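Local coordinates for putative iron binding protein (Bordetella pertussis Tohama I, PDB 1Y9U), which binds ferric iron through tyrosine side chains and probably serves periplasmic iron uptake as a bacterial solute-binding protein, at residues A[101-106]-A[238-243]; A[197-202]-A[274-279]; A[222-227]-A[290-295]. One frame throughout, in Å; residues are numbered along the deposited sequence.

Interaction 1: residues A[101-106]-A[238-243]; sequences ALSLRD and NISGAA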
loop_
_atom_site.group_PDB
_atom_site.type_symbol
_atom_site.label_atom_id
_atom_site.label_comp_id
_atom_site.label_asym_id
_atom_site.label_seq_id
_atom_site.Cartn_x
_atom_site.Cartn_y
_atom_site.Cartn_z
ATOM N N ALA A 101 8.795 -6.175 -0.614
ATOM C CA ALA A 101 7.377 -5.962 -0.924
ATOM C C ALA A 101 6.724 -7.258 -1.370
ATOM O O ALA A 101 7.330 -8.065 -2.061
ATOM C CB ALA A 101 7.200 -4.903 -2.007
ATOM N N LEU A 102 5.473 -7.429 -0.956
ATOM C CA LEU A 102 4.609 -8.535 -1.363
ATOM C C LEU A 102 3.392 -8.102 -2.164
ATOM O O LEU A 102 2.872 -8.905 -2.946
ATOM C CB LEU A 102 4.157 -9.325 -0.138
ATOM C CG LEU A 102 5.264 -9.990 0.687
ATOM C CD1 LEU A 102 4.642 -10.685 1.890
ATOM C CD2 LEU A 102 6.069 -10.999 -0.124
ATOM N N SER A 103 2.942 -6.850 -2.004
ATOM C CA SER A 103 1.869 -6.330 -2.833
ATOM C C SER A 103 1.982 -4.824 -2.881
ATOM O O SER A 103 2.652 -4.223 -2.049
ATOM C CB SER A 103 0.507 -6.722 -2.283
ATOM O OG SER A 103 0.269 -6.066 -1.052
ATOM N N LEU A 104 1.328 -4.229 -3.875
ATOM C CA LEU A 104 1.371 -2.792 -4.126
ATOM C C LEU A 104 0.020 -2.173 -3.835
ATOM O O LEU A 104 -1.019 -2.727 -4.217
ATOM C CB LEU A 104 1.758 -2.475 -5.570
ATOM C CG LEU A 104 2.967 -3.239 -6.108
ATOM C CD1 LEU A 104 3.241 -2.823 -7.545
ATOM C CD2 LEU A 104 4.192 -3.040 -5.236
ATOM N N ARG A 105 0.054 -0.997 -3.213
ATOM C CA ARG A 105 -1.121 -0.224 -2.801
ATOM C C ARG A 105 -1.014 1.155 -3.433
ATOM O O ARG A 105 -0.471 2.081 -2.842
ATOM C CB ARG A 105 -1.117 -0.160 -1.288
ATOM C CG ARG A 105 -1.390 -1.537 -0.668
ATOM C CD ARG A 105 -0.968 -1.667 0.761
ATOM N NE ARG A 105 -1.588 -0.696 1.648
ATOM C CZ ARG A 105 -2.711 -0.882 2.333
ATOM N NH1 ARG A 105 -3.412 -1.999 2.273
ATOM N NH2 ARG A 105 -3.138 0.087 3.113
ATOM N N ASP A 106 -1.537 1.260 -4.645
ATOM C CA ASP A 106 -1.472 2.463 -5.443
ATOM C C ASP A 106 -2.516 3.468 -5.049
ATOM O O ASP A 106 -3.683 3.121 -4.796
ATOM C CB ASP A 106 -1.508 2.189 -6.956
ATOM C CG ASP A 106 -2.645 1.312 -7.420
ATOM O OD1 ASP A 106 -2.941 0.275 -6.793
ATOM O OD2 ASP A 106 -3.221 1.569 -8.473
ATOM N N ASN A 238 2.345 2.542 -2.128
ATOM C CA ASN A 238 2.908 1.992 -0.889
ATOM C C ASN A 238 2.813 0.456 -1.022
ATOM O O ASN A 238 2.416 -0.071 -2.074
ATOM C CB ASN A 238 2.258 2.550 0.408
ATOM C CG ASN A 238 3.222 2.583 1.620
ATOM O OD1 ASN A 238 4.110 1.765 1.753
ATOM N ND2 ASN A 238 3.065 3.612 2.488
ATOM N N ILE A 239 3.193 -0.258 0.018
ATOM C CA ILE A 239 3.295 -1.703 -0.069
ATOM C C ILE A 239 2.819 -2.408 1.170
ATOM O O ILE A 239 2.748 -1.832 2.240
ATOM C CB ILE A 239 4.774 -2.108 -0.324
ATOM C CG1 ILE A 239 5.672 -1.712 0.861
ATOM C CG2 ILE A 239 5.284 -1.561 -1.648
ATOM C CD1 ILE A 239 7.093 -2.296 0.761
ATOM N N SER A 240 2.522 -3.690 1.017
ATOM C CA SER A 240 2.658 -4.625 2.140
ATOM C C SER A 240 3.966 -5.378 1.928
ATOM O O SER A 240 4.483 -5.431 0.818
ATOM C CB SER A 240 1.491 -5.609 2.237
ATOM O OG SER A 240 1.595 -6.623 1.240
ATOM N N GLY A 241 4.495 -5.964 2.985
ATOM C CA GLY A 241 5.770 -6.645 2.836
ATOM C C GLY A 241 6.170 -7.420 4.057
ATOM O O GLY A 241 5.426 -7.523 5.016
ATOM N N ALA A 242 7.371 -7.987 4.005
ATOM C CA ALA A 242 7.835 -8.902 5.015
ATOM C C ALA A 242 9.344 -8.942 5.084
ATOM O O ALA A 242 10.050 -8.503 4.203
ATOM C CB ALA A 242 7.276 -10.283 4.723
ATOM N N ALA A 243 9.809 -9.532 6.170
ATOM C CA ALA A 243 11.229 -9.684 6.469
ATOM C C ALA A 243 11.393 -10.912 7.344
ATOM O O ALA A 243 10.454 -11.313 8.036
ATOM C CB ALA A 243 11.745 -8.472 7.193
#

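Interaction 2: residues A[197-202]-A[274-279]; sequences NAYYVG and NYEYPV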
loop_
_atom_site.group_PDB
_atom_site.type_symbol
_atom_site.label_atom_id
_atom_site.label_comp_id
_atom_site.label_asym_id
_atom_site.label_seq_id
_atom_site.Cartn_x
_atom_site.Cartn_y
_atom_site.Cartn_z
ATOM N N ASN A 197 -7.139 5.090 -2.451
ATOM C CA ASN A 197 -6.400 3.919 -2.876
ATOM C C ASN A 197 -7.239 3.014 -3.802
ATOM O O ASN A 197 -8.436 2.810 -3.591
ATOM C CB ASN A 197 -5.879 3.145 -1.703
ATOM C CG ASN A 197 -4.667 3.777 -1.081
ATOM O OD1 ASN A 197 -4.114 4.689 -1.613
ATOM N ND2 ASN A 197 -4.267 3.283 0.081
ATOM N N ALA A 198 -6.592 2.445 -4.814
ATOM C CA ALA A 198 -7.274 1.673 -5.843
ATOM C C ALA A 198 -7.965 0.431 -5.309
ATOM O O ALA A 198 -9.023 0.038 -5.765
ATOM C CB ALA A 198 -6.268 1.277 -6.892
ATOM N N TYR A 199 -7.304 -0.375 -4.431
ATOM C CA TYR A 199 -8.000 -1.629 -3.751
ATOM C C TYR A 199 -9.419 -1.342 -3.173
ATOM O O TYR A 199 -10.316 -2.218 -3.173
ATOM C CB TYR A 199 -7.128 -2.415 -2.655
ATOM C CG TYR A 199 -6.784 -1.626 -1.351
ATOM C CD1 TYR A 199 -7.724 -1.524 -0.359
ATOM C CD2 TYR A 199 -5.559 -1.036 -1.130
ATOM C CE1 TYR A 199 -7.479 -0.848 0.805
ATOM C CE2 TYR A 199 -5.333 -0.301 0.075
ATOM C CZ TYR A 199 -6.291 -0.267 1.000
ATOM O OH TYR A 199 -5.973 0.462 2.123
ATOM N N TYR A 200 -9.659 -0.145 -2.673
ATOM C CA TYR A 200 -11.007 0.079 -2.182
ATOM C C TYR A 200 -12.039 0.030 -3.317
ATOM O O TYR A 200 -13.195 -0.347 -3.096
ATOM C CB TYR A 200 -11.166 1.399 -1.474
ATOM C CG TYR A 200 -10.384 1.501 -0.191
ATOM C CD1 TYR A 200 -9.324 2.403 -0.055
ATOM C CD2 TYR A 200 -10.693 0.708 0.900
ATOM C CE1 TYR A 200 -8.621 2.504 1.116
ATOM C CE2 TYR A 200 -9.997 0.816 2.076
ATOM C CZ TYR A 200 -8.967 1.724 2.177
ATOM O OH TYR A 200 -8.271 1.812 3.359
ATOM N N VAL A 201 -11.625 0.389 -4.531
ATOM C CA VAL A 201 -12.487 0.308 -5.702
ATOM C C VAL A 201 -12.658 -1.171 -6.078
ATOM O O VAL A 201 -13.738 -1.572 -6.509
ATOM C CB VAL A 201 -11.940 1.141 -6.875
ATOM C CG1 VAL A 201 -12.921 1.098 -8.058
ATOM C CG2 VAL A 201 -11.658 2.562 -6.435
ATOM N N GLY A 202 -11.621 -1.996 -5.901
ATOM C CA GLY A 202 -11.761 -3.439 -6.001
ATOM C C GLY A 202 -12.852 -3.946 -5.069
ATOM O O GLY A 202 -13.711 -4.729 -5.482
ATOM N N ASN A 274 -7.134 -8.643 -0.687
ATOM C CA ASN A 274 -7.516 -7.256 -0.376
ATOM C C ASN A 274 -7.568 -6.419 -1.652
ATOM O O ASN A 274 -7.503 -5.212 -1.560
ATOM C CB ASN A 274 -6.571 -6.569 0.648
ATOM C CG ASN A 274 -7.087 -5.208 1.143
ATOM O OD1 ASN A 274 -8.266 -5.068 1.456
ATOM N ND2 ASN A 274 -6.193 -4.203 1.209
ATOM N N TYR A 275 -7.696 -7.057 -2.819
ATOM C CA TYR A 275 -7.786 -6.403 -4.128
ATOM C C TYR A 275 -6.597 -5.494 -4.419
ATOM O O TYR A 275 -6.738 -4.475 -5.060
ATOM C CB TYR A 275 -9.105 -5.643 -4.275
ATOM C CG TYR A 275 -10.289 -6.571 -4.244
ATOM C CD1 TYR A 275 -11.193 -6.570 -3.189
ATOM C CD2 TYR A 275 -10.513 -7.457 -5.287
ATOM C CE1 TYR A 275 -12.277 -7.430 -3.179
ATOM C CE2 TYR A 275 -11.570 -8.316 -5.266
ATOM C CZ TYR A 275 -12.451 -8.298 -4.235
ATOM O OH TYR A 275 -13.513 -9.173 -4.270
ATOM N N GLU A 276 -5.437 -5.880 -3.908
ATOM C CA GLU A 276 -4.198 -5.183 -4.136
ATOM C C GLU A 276 -3.553 -5.694 -5.424
ATOM O O GLU A 276 -4.107 -6.558 -6.124
ATOM C CB GLU A 276 -3.278 -5.356 -2.925
ATOM C CG GLU A 276 -3.789 -4.600 -1.711
ATOM C CD GLU A 276 -3.103 -4.965 -0.429
ATOM O OE1 GLU A 276 -2.331 -5.955 -0.388
ATOM O OE2 GLU A 276 -3.410 -4.312 0.582
ATOM N N TYR A 277 -2.429 -5.077 -5.781
ATOM C CA TYR A 277 -1.725 -5.431 -7.009
ATOM C C TYR A 277 -0.539 -6.304 -6.625
ATOM O O TYR A 277 0.237 -5.934 -5.762
ATOM C CB TYR A 277 -1.291 -4.151 -7.744
ATOM C CG TYR A 277 -1.083 -4.331 -9.245
ATOM C CD1 TYR A 277 -2.078 -3.984 -10.163
ATOM C CD2 TYR A 277 0.103 -4.860 -9.742
ATOM C CE1 TYR A 277 -1.888 -4.136 -11.515
ATOM C CE2 TYR A 277 0.283 -5.044 -11.109
ATOM C CZ TYR A 277 -0.709 -4.668 -11.981
ATOM O OH TYR A 277 -0.528 -4.846 -13.346
ATOM N N PRO A 278 -0.365 -7.457 -7.270
ATOM C CA PRO A 278 0.752 -8.329 -6.907
ATOM C C PRO A 278 2.095 -7.716 -7.263
ATOM O O PRO A 278 2.211 -6.994 -8.237
ATOM C CB PRO A 278 0.506 -9.596 -7.719
ATOM C CG PRO A 278 -0.568 -9.301 -8.660
ATOM C CD PRO A 278 -1.183 -7.999 -8.359
ATOM N N VAL A 279 3.109 -8.015 -6.475
ATOM C CA VAL A 279 4.464 -7.569 -6.821
ATOM C C VAL A 279 5.072 -8.362 -7.986
ATOM O O VAL A 279 5.851 -7.831 -8.760
ATOM C CB VAL A 279 5.411 -7.607 -5.579
ATOM C CG1 VAL A 279 5.732 -9.033 -5.124
ATOM C CG2 VAL A 279 6.685 -6.842 -5.849
#

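Interaction 3: residues A[222-227]-A[290-295]; sequences VVRPTF and ASFGPL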
loop_
_atom_site.group_PDB
_atom_site.type_symbol
_atom_site.label_atom_id
_atom_site.label_comp_id
_atom_site.label_asym_id
_atom_site.label_seq_id
_atom_site.Cartn_x
_atom_site.Cartn_y
_atom_site.Cartn_z
ATOM N N VAL A 222 -11.557 4.715 -12.151
ATOM C CA VAL A 222 -10.204 4.978 -11.694
ATOM C C VAL A 222 -9.362 5.556 -12.829
ATOM O O VAL A 222 -9.344 5.036 -13.952
ATOM C CB VAL A 222 -9.549 3.684 -11.163
ATOM C CG1 VAL A 222 -8.047 3.826 -11.008
ATOM C CG2 VAL A 222 -10.177 3.285 -9.847
ATOM N N VAL A 223 -8.654 6.628 -12.512
ATOM C CA VAL A 223 -7.551 7.111 -13.336
ATOM C C VAL A 223 -6.324 7.076 -12.430
ATOM O O VAL A 223 -6.351 7.635 -11.336
ATOM C CB VAL A 223 -7.812 8.535 -13.878
ATOM C CG1 VAL A 223 -6.593 9.081 -14.583
ATOM C CG2 VAL A 223 -8.987 8.513 -14.822
ATOM N N ARG A 224 -5.264 6.407 -12.874
ATOM C CA ARG A 224 -4.027 6.333 -12.105
ATOM C C ARG A 224 -3.125 7.503 -12.467
ATOM O O ARG A 224 -2.594 7.534 -13.588
ATOM C CB ARG A 224 -3.282 5.031 -12.387
ATOM C CG ARG A 224 -4.030 3.764 -11.964
ATOM C CD ARG A 224 -3.076 2.699 -11.594
ATOM N NE ARG A 224 -3.609 1.407 -11.211
ATOM C CZ ARG A 224 -3.802 0.383 -12.036
ATOM N NH1 ARG A 224 -3.692 0.523 -13.344
ATOM N NH2 ARG A 224 -4.158 -0.802 -11.553
ATOM N N PRO A 225 -2.926 8.457 -11.564
ATOM C CA PRO A 225 -2.011 9.560 -11.870
ATOM C C PRO A 225 -0.572 9.106 -11.894
ATOM O O PRO A 225 -0.219 8.065 -11.334
ATOM C CB PRO A 225 -2.228 10.549 -10.721
ATOM C CG PRO A 225 -3.486 10.098 -10.038
ATOM C CD PRO A 225 -3.505 8.605 -10.217
ATOM N N THR A 226 0.270 9.913 -12.538
ATOM C CA THR A 226 1.706 9.722 -12.471
ATOM C C THR A 226 2.385 10.984 -11.999
ATOM O O THR A 226 1.817 12.078 -12.032
ATOM C CB THR A 226 2.260 9.332 -13.832
ATOM O OG1 THR A 226 1.957 10.365 -14.791
ATOM C CG2 THR A 226 1.626 8.026 -14.345
ATOM N N PHE A 227 3.607 10.809 -11.538
ATOM C CA PHE A 227 4.495 11.945 -11.318
ATOM C C PHE A 227 5.004 12.521 -12.662
ATOM O O PHE A 227 5.427 11.788 -13.531
ATOM C CB PHE A 227 5.611 11.535 -10.361
ATOM C CG PHE A 227 5.165 11.449 -8.930
ATOM C CD1 PHE A 227 5.036 10.224 -8.279
ATOM C CD2 PHE A 227 4.886 12.597 -8.224
ATOM C CE1 PHE A 227 4.632 10.177 -6.960
ATOM C CE2 PHE A 227 4.488 12.541 -6.899
ATOM C CZ PHE A 227 4.349 11.338 -6.279
ATOM N N ALA A 290 -7.890 -5.380 -12.992
ATOM C CA ALA A 290 -7.431 -5.377 -14.388
ATOM C C ALA A 290 -8.073 -4.262 -15.208
ATOM O O ALA A 290 -7.448 -3.678 -16.063
ATOM C CB ALA A 290 -7.692 -6.734 -15.042
ATOM N N SER A 291 -9.333 -3.962 -14.902
ATOM C CA SER A 291 -10.087 -2.934 -15.619
ATOM C C SER A 291 -9.534 -1.539 -15.430
ATOM O O SER A 291 -9.850 -0.633 -16.198
ATOM C CB SER A 291 -11.578 -2.969 -15.243
ATOM O OG SER A 291 -11.849 -2.311 -14.018
ATOM N N PHE A 292 -8.684 -1.348 -14.417
ATOM C CA PHE A 292 -8.067 -0.049 -14.211
ATOM C C PHE A 292 -7.032 0.283 -15.299
ATOM O O PHE A 292 -6.527 1.394 -15.356
ATOM C CB PHE A 292 -7.399 0.016 -12.831
ATOM C CG PHE A 292 -8.328 -0.232 -11.648
ATOM C CD1 PHE A 292 -7.786 -0.592 -10.422
ATOM C CD2 PHE A 292 -9.708 -0.087 -11.754
ATOM C CE1 PHE A 292 -8.615 -0.815 -9.304
ATOM C CE2 PHE A 292 -10.539 -0.322 -10.649
ATOM C CZ PHE A 292 -9.987 -0.681 -9.429
ATOM N N GLY A 293 -6.675 -0.708 -16.102
ATOM C CA GLY A 293 -5.756 -0.508 -17.213
ATOM C C GLY A 293 -4.323 -0.721 -16.777
ATOM O O GLY A 293 -4.063 -1.159 -15.672
ATOM N N PRO A 294 -3.374 -0.408 -17.645
ATOM C CA PRO A 294 -1.970 -0.692 -17.363
ATOM C C PRO A 294 -1.447 0.150 -16.193
ATOM O O PRO A 294 -1.724 1.344 -16.096
ATOM C CB PRO A 294 -1.283 -0.304 -18.682
ATOM C CG PRO A 294 -2.176 0.679 -19.279
ATOM C CD PRO A 294 -3.555 0.224 -18.962
ATOM N N LEU A 295 -0.732 -0.500 -15.287
ATOM C CA LEU A 295 -0.084 0.159 -14.162
ATOM C C LEU A 295 1.383 0.419 -14.490
ATOM O O LEU A 295 2.109 -0.505 -14.830
ATOM C CB LEU A 295 -0.180 -0.709 -12.898
ATOM C CG LEU A 295 0.588 -0.224 -11.659
ATOM C CD1 LEU A 295 0.052 1.081 -11.129
ATOM C CD2 LEU A 295 0.568 -1.286 -10.563
HETATM O O HOH W 1 -4.661 -2.836 -13.615
HETATM O O HOH W 2 -4.032 2.743 -15.384
#

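Interaction 1: residues A[101-106]-A[238-243]
Arg-105 lays its CD over the flat face of the peptide that joins Ile-239 to Ser-240, 3.9 Å from Ile-239 C, while at the edge of the same peptide Ser-240 N donates to Ser-103 O (3.1 Å). The guanidinium stands off the face of the sheet: the chain turns at CG-CD (chi3 58°), NH1 forms a salt bridge with Glu-276, and NH2 reaches a weak bond to Tyr-143, a residue seen to bind Fe(3+) in a crystal structure of this protein. The Asn-238 carboxamide accepts two backbone N-H groups at OD1: that of Ile-239 (2.8 Å), a little out of its plane, and that of Ile-64. Arg-105 and Asn-238 are joined through their backbones by a reciprocal pair of bonds, Arg-105 N to Asn-238 O and Asn-238 N to Arg-105 O. The strands run antiparallel, and the pairing slips by one residue in a classic beta bulge, where Leu-102 and Ser-103 both face Ser-240; Leu-102 N meets Ser-240 O almost straight (2.8 Å, 176°). As in other periplasmic binding proteins, strands 100-112 and 237-245 probably belong to the hinge strands that cross between the two lobes. On the same face as Arg-105, the hydroxyls of Ser-103 and Ser-240 approach tip to tip, OG to OG 2.7 Å; the first is also bonded to Glu-276 and the second to Tyr-270, so both buried oxygens have further partners. On the opposite face, apolar side chains meet: Ile-239 sets CD1 against Ala-101 CB at 3.8 Å and CG2 against Leu-104 CD2 at 4.0 Å.

Interaction 2: residues A[197-202]-A[274-279]
Glu-276 OE2 is gripped by three donors: Asn-274 ND2 at 2.9 Å, and the guanidinium groups of Arg-14 and Arg-105. The hydrogen bond from Asn-274 ND2 is nearly straight (168°) and lies in the plane of the Asn-274 carboxamide, but meets the carboxylate from above its plane. The partner oxygen OE1 is bonded to Ser-103, and Asn-274 OD1 to His-203, which should restrain both flat groups from rotating. Asn-274 has its CG anti to the backbone N (chi1 -171°), and this brings ND2 over one face of the Tyr-199 ring, 3.5 Å from Tyr-199 CD1, with ring and amide planes 47° apart. Glu-276 runs alongside the same tyrosine, its CG 4.0 Å from Tyr-199 CD2. Tyr-199 is deposited in two conformers, and these distances belong to one of them. Further along helix 198-206, Gly-202 has no side chain, and the Tyr-275 ring comes down on its carbonyl group: Tyr-275 CD1 lies 3.6 Å from Gly-202 C, and Gly-202 O stands over the middle of the ring. Tyr-275 has positive phi and is the C-prime residue of the Schellman motif closing helix 264-273. The turn presents Asn-274 and Glu-276 in an arrangement consistent with a second shell behind the tyrosine iron site, in which Tyr-199 and Tyr-200 are seen to bind Fe(3+) in a crystal structure of this protein.

Interaction 3: residues A[222-227]-A[290-295]
Arg-224 has its CG anti to its own carbonyl carbon (chi1 -64°) and runs extended from CG to NE, a shape that carries the guanidinium into the turn formed by Phe-292, Gly-293, Pro-294 and Leu-295. In this periplasmic-binding-protein fold the contact ties the end of strand 220-223 to the turn that follows helix 287-291, where Gly-293, with positive phi, is the first residue to leave the helical conformation. The guanidinium is sandwiched. Over one face comes the CB of Phe-292, 3.6 Å from Arg-224 NH2; over the opposite face comes Leu-295, whose CD1 also touches Arg-224 CD at 3.6 Å. The phenyl ring does not stack on the guanidinium: the two planes stand 81° apart, and NH2 lies at the ring's edge. One face of that ring receives Val-222 instead, in a CH-pi contact with CG2 3.9 Å from the Phe-292 centroid. Val-201 of helix 198-206 touches both Val-222 and Phe-292, joining this apolar patch to the helix of the tyrosine ligands. The polar rim of the arginine is shared out among several partners. NE forms a salt bridge with Asp-106 of strand 100-112, which should help anchor the positive charge. Arg-224 NH1 donates to Gly-293 O (2.9 Å, 155°); that oxygen lies in the guanidinium plane, although NH1 stands well above the plane of the carbonyl. Water 1 sits at the guanidinium edge, accepting from Arg-224 NH2 at 2.9 Å and donating to Gly-293 O. Water 2 accepts from Arg-224 NH1 at 3.0 Å and gives its two protons to the carbonyl oxygens of Phe-292 and Pro-294, each 2.8 Å from the water oxygen.

How the interactions relate
All three contacts gather round strand 100-112: it supplies one side of interaction 1, and its sheet neighbours include strand 277-278 of interaction 2 and strand 220-223 of interaction 3. The centre of interaction 2 lies about 11 Å from each of the others, which are about 18 Å apart. Along the chain 101-106, 197-202 and 222-227 precede their partners 238-243, 274-279 and 290-295, so every pair of contacts is interlaced. A probable hydrogen bond, Leu-104 N to Tyr-277 O (2.8 Å), joins interactions 1 and 2; Val-201 CB packs on Phe-292 CZ (3.7 Å) between 2 and 3. The probable hinge strands, the helix bearing the tyrosine ligands and the outer turn are thus linked near the iron site.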